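Local coordinates for protein translation initiation factor eIF2B subunit beta (Schizosaccharomyces pombe, PDB 5B04) that forms part of the eIF2B complex, which catalyses the exchange of GDP for GTP on the gamma subunit of initiation factor eIF2, at residues Ser21-Leu26 against Gly68-Lys73. Numbering follows the deposited sequence.
Sequences SLIADL and GSTLVK
Leu71 reaches across to Leu22, Ile23 and Leu26, and its CD2 methyl meets all three, a compact example of nearly parallel helices packing largely through one central leucine. The segment axes approach to 9.4 Å at an angle of 16°. In Leu71, CG lies anti to the carbonyl carbon (chi1 -84°), which helps carry the branch toward helix 17-27 although the CB itself starts off to one side. CD2 touches Ile23 CG1 at 3.6 Å, the two side chains passing at a slant. Leu22 instead lies at about a right angle to Leu71, its CD2 3.7 Å from each of the two Leu71 methyls. Leu26 also crosses Leu71 at roughly a right angle, from the next turn; its CD1 lies 4.0 Å from CD2 and 3.6 Å from the backbone O of Leu71. At the partly exposed margin, Ile23 extends its CD1 to Thr70 OG1 at 3.7 Å, a van der Waals contact of a methyl with a hydroxyl whose own hydrogen bond goes to Val67 O. Helix 34-51 also packs on these leucines, with Val44 on Leu22, Val37 on Leu26 and Met45 on Leu71. With no hydrogen bond or salt bridge between the two segments, their association rests on apolar burial and the fit of branched side chains; a polar link, Leu26 O to Gln75 NE2, lies just past them.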
loop_
_atom_site.group_PDB
_atom_site.type_symbol
_atom_site.label_atom_id
_atom_site.label_comp_id
_atom_site.label_asym_id
_atom_site.label_seq_id
_atom_site.Cartn_x
_atom_site.Cartn_y
_atom_site.Cartn_z
ATOM N N SER C 21 18.530 -30.269 -36.123
ATOM C CA SER C 21 19.580 -29.422 -35.570
ATOM C C SER C 21 19.036 -28.548 -34.446
ATOM O O SER C 21 19.706 -28.338 -33.434
ATOM C CB SER C 21 20.201 -28.551 -36.663
ATOM O OG SER C 21 21.288 -27.796 -36.154
ATOM N N LEU C 22 17.820 -28.040 -34.626
ATOM C CA LEU C 22 17.189 -27.201 -33.613
ATOM C C LEU C 22 16.818 -28.020 -32.382
ATOM O O LEU C 22 16.981 -27.559 -31.254
ATOM C CB LEU C 22 15.946 -26.507 -34.177
ATOM C CG LEU C 22 15.168 -25.632 -33.190
ATOM C CD1 LEU C 22 16.078 -24.588 -32.560
ATOM C CD2 LEU C 22 13.981 -24.967 -33.871
ATOM N N ILE C 23 16.316 -29.232 -32.608
ATOM C CA ILE C 23 15.984 -30.142 -31.517
ATOM C C ILE C 23 17.213 -30.395 -30.650
ATOM O O ILE C 23 17.131 -30.380 -29.423
ATOM C CB ILE C 23 15.433 -31.487 -32.042
ATOM C CG1 ILE C 23 14.075 -31.284 -32.715
ATOM C CG2 ILE C 23 15.290 -32.489 -30.914
ATOM C CD1 ILE C 23 13.445 -32.562 -33.225
ATOM N N ALA C 24 18.353 -30.603 -31.299
ATOM C CA ALA C 24 19.609 -30.833 -30.594
ATOM C C ALA C 24 20.000 -29.627 -29.745
ATOM O O ALA C 24 20.361 -29.769 -28.577
ATOM C CB ALA C 24 20.715 -31.164 -31.582
ATOM N N ASP C 25 19.922 -28.441 -30.337
ATOM C CA ASP C 25 20.305 -27.215 -29.647
ATOM C C ASP C 25 19.273 -26.796 -28.597
ATOM O O ASP C 25 19.587 -26.033 -27.684
ATOM C CB ASP C 25 20.523 -26.086 -30.657
ATOM C CG ASP C 25 21.842 -26.208 -31.394
ATOM O OD1 ASP C 25 22.836 -26.631 -30.768
ATOM O OD2 ASP C 25 21.885 -25.877 -32.597
ATOM N N LEU C 26 18.047 -27.293 -28.730
ATOM C CA LEU C 26 17.002 -27.015 -27.746
ATOM C C LEU C 26 17.182 -27.872 -26.499
ATOM O O LEU C 26 16.965 -27.409 -25.379
ATOM C CB LEU C 26 15.612 -27.250 -28.343
ATOM C CG LEU C 26 14.978 -26.096 -29.121
ATOM C CD1 LEU C 26 13.629 -26.511 -29.686
ATOM C CD2 LEU C 26 14.833 -24.867 -28.234
ATOM N N GLY C 68 6.308 -29.488 -35.426
ATOM C CA GLY C 68 6.245 -28.594 -34.286
ATOM C C GLY C 68 6.150 -29.350 -32.976
ATOM O O GLY C 68 6.653 -28.893 -31.951
ATOM N N SER C 69 5.508 -30.514 -33.015
ATOM C CA SER C 69 5.332 -31.341 -31.827
ATOM C C SER C 69 6.671 -31.767 -31.232
ATOM O O SER C 69 6.884 -31.645 -30.029
ATOM C CB SER C 69 4.487 -32.574 -32.152
ATOM O OG SER C 69 4.331 -33.401 -31.012
ATOM N N THR C 70 7.572 -32.261 -32.075
ATOM C CA THR C 70 8.878 -32.712 -31.606
ATOM C C THR C 70 9.753 -31.544 -31.165
ATOM O O THR C 70 10.608 -31.695 -30.292
ATOM C CB THR C 70 9.621 -33.520 -32.684
ATOM O OG1 THR C 70 9.758 -32.729 -33.871
ATOM C CG2 THR C 70 8.858 -34.790 -33.007
ATOM N N LEU C 71 9.541 -30.381 -31.774
ATOM C CA LEU C 71 10.238 -29.172 -31.353
ATOM C C LEU C 71 9.782 -28.757 -29.961
ATOM O O LEU C 71 10.563 -28.233 -29.169
ATOM C CB LEU C 71 10.005 -28.033 -32.346
ATOM C CG LEU C 71 10.917 -28.000 -33.570
ATOM C CD1 LEU C 71 10.722 -26.705 -34.334
ATOM C CD2 LEU C 71 12.367 -28.162 -33.155
ATOM N N VAL C 72 8.507 -28.999 -29.673
ATOM C CA VAL C 72 7.939 -28.695 -28.366
ATOM C C VAL C 72 8.540 -29.586 -27.285
ATOM O O VAL C 72 8.965 -29.103 -26.236
ATOM C CB VAL C 72 6.403 -28.858 -28.369
ATOM C CG1 VAL C 72 5.869 -28.983 -26.949
ATOM C CG2 VAL C 72 5.745 -27.697 -29.097
ATOM N N LYS C 73 8.588 -30.887 -27.552
ATOM C CA LYS C 73 9.018 -31.857 -26.550
ATOM C C LYS C 73 10.536 -31.914 -26.408
ATOM O O LYS C 73 11.058 -32.604 -25.532
ATOM C CB LYS C 73 8.466 -33.242 -26.892
ATOM C CG LYS C 73 7.024 -33.209 -27.371
ATOM C CD LYS C 73 6.191 -34.329 -26.780
ATOM C CE LYS C 73 4.786 -34.318 -27.364
ATOM N NZ LYS C 73 4.802 -34.515 -28.841
#